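Local coordinates for decapping protein involved in mRNA degradation-Dcp1p (Saccharomyces cerevisiae, PDB 1Q67) that works with Dcp2 in the yeast decapping complex, activating removal of the 7-methylguanine cap and committing mRNA to 5'-to-3' decay, at residues Arg70-Asn75 with Ile137-Leu142; Pro159-Asn164 with Glu223-Asp228; Asn177-Met182 with Asn195-Val200. All coordinates share one frame; numbering follows the deposited sequence.

Interaction 1 of 3, residues Arg70-Asn75 with Ile137-Leu142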
loop_
_atom_site.group_PDB
_atom_site.type_symbol
_atom_site.label_atom_id
_atom_site.label_comp_id
_atom_site.label_asym_id
_atom_site.label_seq_id
_atom_site.Cartn_x
_atom_site.Cartn_y
_atom_site.Cartn_z
ATOM N N ARG B 70 -25.056 0.406 -4.746
ATOM C CA ARG B 70 -25.259 1.319 -5.854
ATOM C C ARG B 70 -26.737 1.389 -6.238
ATOM O O ARG B 70 -27.487 0.429 -6.057
ATOM C CB ARG B 70 -24.414 0.873 -7.049
ATOM C CG ARG B 70 -22.937 0.734 -6.701
ATOM C CD ARG B 70 -22.094 0.292 -7.882
ATOM N NE ARG B 70 -21.819 1.371 -8.822
ATOM C CZ ARG B 70 -22.353 1.469 -10.033
ATOM N NH1 ARG B 70 -23.209 0.549 -10.468
ATOM N NH2 ARG B 70 -22.014 2.478 -10.820
ATOM N N ASP B 71 -27.157 2.536 -6.751
ATOM C CA ASP B 71 -28.538 2.709 -7.161
ATOM C C ASP B 71 -28.645 2.395 -8.647
ATOM O O ASP B 71 -28.303 3.223 -9.486
ATOM C CB ASP B 71 -29.000 4.144 -6.909
ATOM C CG ASP B 71 -30.505 4.303 -7.051
ATOM O OD1 ASP B 71 -31.083 3.733 -8.006
ATOM O OD2 ASP B 71 -31.110 5.006 -6.211
ATOM N N VAL B 72 -29.104 1.190 -8.965
ATOM C CA VAL B 72 -29.260 0.783 -10.356
ATOM C C VAL B 72 -30.734 0.531 -10.667
ATOM O O VAL B 72 -31.071 -0.156 -11.631
ATOM C CB VAL B 72 -28.442 -0.492 -10.666
ATOM C CG1 VAL B 72 -26.959 -0.177 -10.596
ATOM C CG2 VAL B 72 -28.798 -1.603 -9.680
ATOM N N SER B 73 -31.604 1.106 -9.840
ATOM C CA SER B 73 -33.050 0.969 -9.999
ATOM C C SER B 73 -33.547 1.636 -11.283
ATOM O O SER B 73 -32.981 2.632 -11.742
ATOM C CB SER B 73 -33.764 1.583 -8.792
ATOM O OG SER B 73 -35.170 1.471 -8.921
ATOM N N GLN B 74 -34.610 1.079 -11.853
ATOM C CA GLN B 74 -35.199 1.606 -13.082
ATOM C C GLN B 74 -36.389 2.500 -12.755
ATOM O O GLN B 74 -36.836 3.282 -13.590
ATOM C CB GLN B 74 -35.667 0.455 -13.980
ATOM C CG GLN B 74 -34.558 -0.445 -14.508
ATOM C CD GLN B 74 -33.758 0.206 -15.619
ATOM O OE1 GLN B 74 -34.311 0.602 -16.647
ATOM N NE2 GLN B 74 -32.446 0.313 -15.424
ATOM N N ASN B 75 -36.896 2.377 -11.532
ATOM C CA ASN B 75 -38.041 3.166 -11.091
ATOM C C ASN B 75 -37.639 4.606 -10.767
ATOM O O ASN B 75 -37.723 5.042 -9.618
ATOM C CB ASN B 75 -38.677 2.514 -9.856
ATOM C CG ASN B 75 -40.190 2.446 -9.946
ATOM O OD1 ASN B 75 -40.864 3.469 -10.083
ATOM N ND2 ASN B 75 -40.732 1.233 -9.871
ATOM N N ILE B 137 -25.818 -3.902 -14.035
ATOM C CA ILE B 137 -25.833 -5.097 -13.195
ATOM C C ILE B 137 -24.982 -5.015 -11.929
ATOM O O ILE B 137 -24.998 -5.937 -11.111
ATOM C CB ILE B 137 -25.367 -6.336 -13.980
ATOM C CG1 ILE B 137 -23.937 -6.126 -14.473
ATOM C CG2 ILE B 137 -26.310 -6.599 -15.147
ATOM C CD1 ILE B 137 -23.325 -7.352 -15.107
ATOM N N TYR B 138 -24.234 -3.931 -11.760
ATOM C CA TYR B 138 -23.399 -3.797 -10.573
ATOM C C TYR B 138 -24.145 -3.168 -9.409
ATOM O O TYR B 138 -24.110 -1.954 -9.209
ATOM C CB TYR B 138 -22.142 -2.995 -10.896
ATOM C CG TYR B 138 -21.327 -3.608 -12.008
ATOM C CD1 TYR B 138 -21.620 -3.336 -13.345
ATOM C CD2 TYR B 138 -20.283 -4.484 -11.730
ATOM C CE1 TYR B 138 -20.884 -3.928 -14.382
ATOM C CE2 TYR B 138 -19.544 -5.078 -12.751
ATOM C CZ TYR B 138 -19.849 -4.796 -14.073
ATOM O OH TYR B 138 -19.114 -5.381 -15.085
ATOM N N ASN B 139 -24.821 -4.018 -8.643
ATOM C CA ASN B 139 -25.594 -3.600 -7.476
ATOM C C ASN B 139 -24.715 -3.030 -6.363
ATOM O O ASN B 139 -25.159 -2.196 -5.577
ATOM C CB ASN B 139 -26.374 -4.797 -6.917
ATOM C CG ASN B 139 -27.466 -5.275 -7.857
ATOM O OD1 ASN B 139 -28.517 -4.644 -7.984
ATOM N ND2 ASN B 139 -27.219 -6.387 -8.529
ATOM N N TYR B 140 -23.474 -3.499 -6.290
ATOM C CA TYR B 140 -22.560 -3.051 -5.250
ATOM C C TYR B 140 -21.213 -2.716 -5.848
ATOM O O TYR B 140 -20.887 -3.138 -6.959
ATOM C CB TYR B 140 -22.385 -4.137 -4.186
ATOM C CG TYR B 140 -23.672 -4.843 -3.844
ATOM C CD1 TYR B 140 -23.889 -6.174 -4.228
ATOM C CD2 TYR B 140 -24.689 -4.180 -3.166
ATOM C CE1 TYR B 140 -25.092 -6.820 -3.944
ATOM C CE2 TYR B 140 -25.892 -4.812 -2.878
ATOM C CZ TYR B 140 -26.090 -6.128 -3.268
ATOM O OH TYR B 140 -27.286 -6.742 -2.975
ATOM N N GLY B 141 -20.439 -1.935 -5.109
ATOM C CA GLY B 141 -19.133 -1.555 -5.590
ATOM C C GLY B 141 -18.109 -1.580 -4.483
ATOM O O GLY B 141 -18.430 -1.471 -3.300
ATOM N N LEU B 142 -16.861 -1.753 -4.881
ATOM C CA LEU B 142 -15.753 -1.752 -3.944
ATOM C C LEU B 142 -14.797 -0.689 -4.476
ATOM O O LEU B 142 -14.598 -0.563 -5.690
ATOM C CB LEU B 142 -15.080 -3.128 -3.903
ATOM C CG LEU B 142 -13.768 -3.268 -3.123
ATOM C CD1 LEU B 142 -13.582 -4.716 -2.668
ATOM C CD2 LEU B 142 -12.602 -2.830 -4.009
#

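Interaction 2 of 3, residues Pro159-Asn164 with Glu223-Asp228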
loop_
_atom_site.group_PDB
_atom_site.type_symbol
_atom_site.label_atom_id
_atom_site.label_comp_id
_atom_site.label_asym_id
_atom_site.label_seq_id
_atom_site.Cartn_x
_atom_site.Cartn_y
_atom_site.Cartn_z
ATOM N N PRO B 159 -24.215 -9.978 -7.836
ATOM C CA PRO B 159 -24.686 -11.205 -7.179
ATOM C C PRO B 159 -24.637 -12.420 -8.116
ATOM O O PRO B 159 -24.863 -12.291 -9.318
ATOM C CB PRO B 159 -26.127 -10.863 -6.784
ATOM C CG PRO B 159 -26.103 -9.362 -6.626
ATOM C CD PRO B 159 -25.234 -8.912 -7.779
ATOM N N ASN B 160 -24.344 -13.593 -7.558
ATOM C CA ASN B 160 -24.293 -14.821 -8.341
ATOM C C ASN B 160 -25.607 -15.074 -9.088
ATOM O O ASN B 160 -25.599 -15.509 -10.237
ATOM C CB ASN B 160 -24.006 -16.030 -7.444
ATOM C CG ASN B 160 -22.662 -15.944 -6.760
ATOM O OD1 ASN B 160 -21.752 -15.262 -7.235
ATOM N ND2 ASN B 160 -22.521 -16.654 -5.641
ATOM N N SER B 161 -26.734 -14.810 -8.434
ATOM C CA SER B 161 -28.031 -15.044 -9.066
ATOM C C SER B 161 -28.178 -14.226 -10.340
ATOM O O SER B 161 -28.797 -14.674 -11.304
ATOM C CB SER B 161 -29.175 -14.721 -8.102
ATOM O OG SER B 161 -29.276 -13.329 -7.856
ATOM N N VAL B 162 -27.597 -13.030 -10.357
ATOM C CA VAL B 162 -27.677 -12.186 -11.542
ATOM C C VAL B 162 -26.766 -12.735 -12.635
ATOM O O VAL B 162 -27.140 -12.755 -13.804
ATOM C CB VAL B 162 -27.313 -10.720 -11.203
ATOM C CG1 VAL B 162 -27.232 -9.871 -12.476
ATOM C CG2 VAL B 162 -28.373 -10.148 -10.263
ATOM N N VAL B 163 -25.581 -13.205 -12.257
ATOM C CA VAL B 163 -24.661 -13.769 -13.236
ATOM C C VAL B 163 -25.232 -15.064 -13.831
ATOM O O VAL B 163 -25.132 -15.296 -15.040
ATOM C CB VAL B 163 -23.275 -14.069 -12.609
ATOM C CG1 VAL B 163 -22.392 -14.813 -13.608
ATOM C CG2 VAL B 163 -22.598 -12.769 -12.202
ATOM N N ASN B 164 -25.828 -15.903 -12.987
ATOM C CA ASN B 164 -26.405 -17.161 -13.454
ATOM C C ASN B 164 -27.588 -16.923 -14.390
ATOM O O ASN B 164 -27.702 -17.577 -15.425
ATOM C CB ASN B 164 -26.838 -18.034 -12.270
ATOM C CG ASN B 164 -25.659 -18.528 -11.452
ATOM O OD1 ASN B 164 -24.577 -18.791 -11.993
ATOM N ND2 ASN B 164 -25.862 -18.675 -10.145
ATOM N N GLU B 223 -23.949 -14.214 -2.469
ATOM C CA GLU B 223 -24.881 -15.323 -2.246
ATOM C C GLU B 223 -26.362 -14.981 -2.173
ATOM O O GLU B 223 -27.198 -15.880 -2.163
ATOM C CB GLU B 223 -24.521 -16.041 -0.942
ATOM C CG GLU B 223 -23.951 -17.428 -1.089
ATOM C CD GLU B 223 -22.559 -17.426 -1.654
ATOM O OE1 GLU B 223 -22.373 -16.834 -2.739
ATOM O OE2 GLU B 223 -21.656 -18.022 -1.020
ATOM N N ASN B 224 -26.706 -13.706 -2.090
ATOM C CA ASN B 224 -28.116 -13.361 -1.998
ATOM C C ASN B 224 -28.636 -12.592 -3.191
ATOM O O ASN B 224 -27.872 -12.168 -4.061
ATOM C CB ASN B 224 -28.380 -12.581 -0.714
ATOM C CG ASN B 224 -28.288 -13.455 0.515
ATOM O OD1 ASN B 224 -29.223 -14.190 0.833
ATOM N ND2 ASN B 224 -27.150 -13.408 1.199
ATOM N N GLU B 225 -29.953 -12.433 -3.217
ATOM C CA GLU B 225 -30.655 -11.724 -4.275
ATOM C C GLU B 225 -30.278 -10.243 -4.244
ATOM O O GLU B 225 -29.994 -9.689 -3.183
ATOM C CB GLU B 225 -32.161 -11.876 -4.055
ATOM C CG GLU B 225 -33.019 -11.704 -5.286
ATOM C CD GLU B 225 -32.819 -12.821 -6.296
ATOM O OE1 GLU B 225 -32.701 -13.995 -5.871
ATOM O OE2 GLU B 225 -32.796 -12.523 -7.514
ATOM N N PRO B 226 -30.280 -9.579 -5.411
ATOM C CA PRO B 226 -29.934 -8.160 -5.459
ATOM C C PRO B 226 -30.778 -7.362 -4.483
ATOM O O PRO B 226 -31.995 -7.533 -4.421
ATOM C CB PRO B 226 -30.233 -7.781 -6.904
ATOM C CG PRO B 226 -29.955 -9.038 -7.630
ATOM C CD PRO B 226 -30.588 -10.081 -6.759
ATOM N N LYS B 227 -30.122 -6.497 -3.722
ATOM C CA LYS B 227 -30.802 -5.658 -2.748
ATOM C C LYS B 227 -30.754 -4.208 -3.201
ATOM O O LYS B 227 -29.730 -3.724 -3.691
ATOM C CB LYS B 227 -30.146 -5.804 -1.379
ATOM C CG LYS B 227 -30.366 -7.159 -0.749
ATOM C CD LYS B 227 -31.278 -7.049 0.463
ATOM C CE LYS B 227 -32.631 -6.458 0.103
ATOM N NZ LYS B 227 -33.443 -6.204 1.331
ATOM N N ASP B 228 -31.871 -3.517 -3.028
ATOM C CA ASP B 228 -31.978 -2.129 -3.436
ATOM C C ASP B 228 -31.653 -1.176 -2.290
ATOM O O ASP B 228 -31.341 -0.008 -2.517
ATOM C CB ASP B 228 -33.387 -1.874 -3.967
ATOM C CG ASP B 228 -33.482 -0.606 -4.773
ATOM O OD1 ASP B 228 -33.387 0.492 -4.180
ATOM O OD2 ASP B 228 -33.644 -0.712 -6.008
HETATM O O HOH W 1 -26.759 -14.234 -5.487
HETATM O O HOH W 2 -31.473 -12.121 -9.640
#

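Interaction 3 of 3, residues Asn177-Met182 with Asn195-Val200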
loop_
_atom_site.group_PDB
_atom_site.type_symbol
_atom_site.label_atom_id
_atom_site.label_comp_id
_atom_site.label_asym_id
_atom_site.label_seq_id
_atom_site.Cartn_x
_atom_site.Cartn_y
_atom_site.Cartn_z
ATOM N N ASN B 177 -19.276 -10.728 -23.976
ATOM C CA ASN B 177 -18.568 -10.260 -22.786
ATOM C C ASN B 177 -18.814 -11.268 -21.658
ATOM O O ASN B 177 -19.574 -11.001 -20.727
ATOM C CB ASN B 177 -19.091 -8.882 -22.376
ATOM C CG ASN B 177 -18.392 -8.332 -21.144
ATOM O OD1 ASN B 177 -18.869 -7.379 -20.521
ATOM N ND2 ASN B 177 -17.255 -8.922 -20.791
ATOM N N PRO B 178 -18.172 -12.445 -21.737
ATOM C CA PRO B 178 -18.304 -13.515 -20.742
ATOM C C PRO B 178 -18.133 -13.053 -19.298
ATOM O O PRO B 178 -17.178 -12.343 -18.964
ATOM C CB PRO B 178 -17.226 -14.507 -21.160
ATOM C CG PRO B 178 -17.203 -14.352 -22.644
ATOM C CD PRO B 178 -17.249 -12.852 -22.812
ATOM N N LEU B 179 -19.069 -13.466 -18.449
ATOM C CA LEU B 179 -19.051 -13.124 -17.034
ATOM C C LEU B 179 -19.323 -14.370 -16.205
ATOM O O LEU B 179 -20.265 -15.112 -16.487
ATOM C CB LEU B 179 -20.125 -12.074 -16.721
ATOM C CG LEU B 179 -20.041 -10.702 -17.398
ATOM C CD1 LEU B 179 -21.187 -9.827 -16.906
ATOM C CD2 LEU B 179 -18.705 -10.049 -17.082
ATOM N N GLU B 180 -18.494 -14.605 -15.192
ATOM C CA GLU B 180 -18.673 -15.751 -14.306
ATOM C C GLU B 180 -18.790 -15.296 -12.859
ATOM O O GLU B 180 -18.382 -14.183 -12.516
ATOM C CB GLU B 180 -17.528 -16.753 -14.468
ATOM C CG GLU B 180 -17.725 -17.673 -15.672
ATOM C CD GLU B 180 -16.721 -18.807 -15.729
ATOM O OE1 GLU B 180 -16.621 -19.571 -14.742
ATOM O OE2 GLU B 180 -16.036 -18.941 -16.768
ATOM N N CYS B 181 -19.359 -16.149 -12.012
ATOM C CA CYS B 181 -19.544 -15.801 -10.611
ATOM C C CYS B 181 -18.254 -15.410 -9.898
ATOM O O CYS B 181 -17.227 -16.087 -10.007
ATOM C CB CYS B 181 -20.217 -16.951 -9.860
ATOM S SG CYS B 181 -21.962 -17.187 -10.294
ATOM N N MET B 182 -18.326 -14.306 -9.161
ATOM C CA MET B 182 -17.187 -13.811 -8.416
ATOM C C MET B 182 -17.014 -14.690 -7.189
ATOM O O MET B 182 -17.875 -15.522 -6.888
ATOM C CB MET B 182 -17.427 -12.361 -7.998
ATOM C CG MET B 182 -17.637 -11.412 -9.172
ATOM S SD MET B 182 -17.947 -9.690 -8.675
ATOM C CE MET B 182 -16.301 -9.250 -8.065
ATOM N N ASN B 195 -12.557 -11.896 -9.673
ATOM C CA ASN B 195 -13.265 -11.024 -10.607
ATOM C C ASN B 195 -14.355 -11.759 -11.389
ATOM O O ASN B 195 -14.431 -12.987 -11.359
ATOM C CB ASN B 195 -12.242 -10.499 -11.628
ATOM C CG ASN B 195 -12.570 -9.133 -12.139
ATOM O OD1 ASN B 195 -13.729 -8.706 -12.121
ATOM N ND2 ASN B 195 -11.553 -8.429 -12.618
ATOM N N LEU B 196 -15.170 -10.988 -12.113
ATOM C CA LEU B 196 -16.213 -11.542 -12.969
ATOM C C LEU B 196 -15.503 -12.143 -14.183
ATOM O O LEU B 196 -16.088 -12.916 -14.942
ATOM C CB LEU B 196 -17.165 -10.444 -13.450
ATOM C CG LEU B 196 -18.259 -9.945 -12.505
ATOM C CD1 LEU B 196 -18.843 -8.650 -13.034
ATOM C CD2 LEU B 196 -19.336 -11.005 -12.375
ATOM N N LYS B 197 -14.235 -11.769 -14.353
ATOM C CA LYS B 197 -13.409 -12.242 -15.459
ATOM C C LYS B 197 -12.399 -13.278 -14.992
ATOM O O LYS B 197 -11.474 -13.626 -15.717
ATOM C CB LYS B 197 -12.666 -11.063 -16.099
ATOM C CG LYS B 197 -13.222 -10.617 -17.451
ATOM C CD LYS B 197 -14.673 -10.185 -17.369
ATOM C CE LYS B 197 -15.152 -9.605 -18.699
ATOM N NZ LYS B 197 -15.056 -10.582 -19.825
ATOM N N HIS B 198 -12.578 -13.762 -13.769
ATOM C CA HIS B 198 -11.690 -14.761 -13.186
ATOM C C HIS B 198 -10.327 -14.192 -12.767
ATOM O O HIS B 198 -9.395 -14.948 -12.488
ATOM C CB HIS B 198 -11.489 -15.931 -14.159
ATOM C CG HIS B 198 -11.185 -17.235 -13.483
ATOM N ND1 HIS B 198 -10.102 -17.410 -12.646
ATOM C CD2 HIS B 198 -11.830 -18.426 -13.517
ATOM C CE1 HIS B 198 -10.095 -18.652 -12.191
ATOM N NE2 HIS B 198 -11.132 -19.289 -12.704
ATOM N N GLU B 199 -10.195 -12.869 -12.733
ATOM C CA GLU B 199 -8.930 -12.272 -12.300
ATOM C C GLU B 199 -8.933 -12.312 -10.780
ATOM O O GLU B 199 -9.971 -12.105 -10.152
ATOM C CB GLU B 199 -8.805 -10.831 -12.792
ATOM C CG GLU B 199 -8.882 -10.714 -14.292
ATOM C CD GLU B 199 -8.778 -9.287 -14.768
ATOM O OE1 GLU B 199 -7.639 -8.796 -14.920
ATOM O OE2 GLU B 199 -9.838 -8.653 -14.980
ATOM N N VAL B 200 -7.777 -12.587 -10.194
ATOM C CA VAL B 200 -7.660 -12.690 -8.748
ATOM C C VAL B 200 -6.874 -11.549 -8.088
ATOM O O VAL B 200 -5.725 -11.283 -8.433
ATOM C CB VAL B 200 -7.008 -14.038 -8.366
ATOM C CG1 VAL B 200 -6.869 -14.144 -6.864
ATOM C CG2 VAL B 200 -7.851 -15.195 -8.911
#

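Interaction 1 of 3, residues Arg70-Asn75 with Ile137-Leu142
NH1 of R70 is gripped by two acceptors: it donates to Y138 O at 2.9 Å, and it forms a salt bridge with the carboxylate of D136, just before the second segment. The hydrogen bond to the carbonyl is nearly straight (164° at the hydrogen): Y138 O lies at the edge of the guanidinium, close to its plane, and the nitrogen in turn sits on a lone pair in the carbonyl plane. R70 CD lies 3.3 Å from Y138 O, and the bend beyond it, at chi3 (78°), turns the guanidinium toward that carbonyl. The Y138 ring extends in the same direction as the arginine, its plane turned 86° from the guanidinium. Next to this grip a second bond joins the backbones: R70 N donates to N139 O at 2.7 Å. V72 fills in beside the arginine, CG1 at 3.6 Å from Y138 O and CG2 at 3.5 Å from N139 OD1, the two side chains of V72 and N139 crossing at about a right angle. V72 is itself the middle residue of an Asx turn, in which S73 N donates to D71 OD1. R70 thus closes the end of the antiparallel pair 64-70 and 140-146 with backbone and side chain together. Its NE forms a salt bridge with D31; the carboxylates of D31 and D136, with the Y138 carbonyl, probably balance the guanidinium charge and fix the rotation of the group.

Interaction 2 of 3, residues Pro159-Asn164 with Glu223-Asp228
The ring of P226 overlaps the side chains of V162 and P159 at the start of helix 160-169, where P159 holds the N-cap position. Its CG presses against V162 CG2 at 3.3 Å, tighter than a usual van der Waals contact, and lies 4.0 Å from P159 CG. V162 presents this methyl because CG2 stands anti to its own carbonyl carbon, beside the backbone N. The chain leaving helix 208-223 is thereby laid across the first turn of the other helix. Replacing P226 with an alanine is likely to open a gap beside V162 CG2 and P159 CG and to free the backbone turn that the ring restricts. P159 CB also meets the backbone, at 3.5 Å from N224 O. Further back, the N160 amide and the E223 carboxylate lie side by side with their planes 30° apart; N160 ND2 comes to 2.9 Å from E223 OE1, but the angle is too poor for a hydrogen bond, and OE2 of E223 is salt-bridged to K219. No direct hydrogen bond joins the segments; two waters bridge them. One accepts from S161 N, in the first turn of the helix, and donates to N224 O at 2.7 Å. The E225 chain, bent at chi2, swings its carboxylate back toward S161, and the second water, 3.1 Å from S161 OG, donates to E225 OE2.

Interaction 3 of 3, residues Asn177-Met182 with Asn195-Val200
L196 wedges between L179 and M182 from the type I beta turn N195-H198, which joins strands 190-194 and 200-205 in the five-stranded antiparallel sheet of this PH-clan fold. With chi1 at -80° its CG stands anti to the carbonyl carbon, and chi2 (166°) sends CD1 toward Y138 and leaves the other branch, CD2, against the opposing backbone, 3.3 Å from E180 O and 3.6 Å from M182 CG. M182 runs straight as far as SD and bends only at chi3; it crosses the leucine obliquely, CG and SD both touching L196 CG. On the other flank L179, its CG likewise beside the backbone N, sends CD2 to 4.0 Å from L196 CB. V158 and V163 also touch L196, tying the turn to the interior. The backbones clasp each other here in two directions: E180 N donates to L196 O at 3.0 Å, while L196 CA makes a CA-H...O contact back to E180 O. The turn is closed by a bond from H198 N to N195 O, and N195 OD1 also accepts, at a bent angle, from L196 N at 2.7 Å. K197 is folded back. Its CB points away from the other segment, yet chi1 (-105°) is off a staggered value and the chain bends at chi2 and chi4, curling round until its methylenes pass over the CD2 methyl of L179. The ammonium then reaches past that leucine to the backbone, where K197 NZ donates in the carbonyl plane to P178 O at 2.9 Å.

In the fold
Following the chain, strand 64-70 runs into the first half of interaction 1, and its partner comes only at 137-142, after the unmodelled stretch 81-134; this contact closes that long loop at the ends of the two central strands of the four-stranded sheet. After strand 152-157 the chain enters helix 160-169, where interaction 2 opens; it closes at 223-228, behind helix 208-223. Interaction 3 is nested within that loop, spanning strands 183-187 and 190-194 of the five-stranded sheet. Y140 OH and K227 N probably bond between interactions 1 and 2, I137 packs on L179 between 1 and 3, and V163 and N164 meet L179 and C181 between 2 and 3. The two sheets are thus linked with helices 160-169 and 208-223.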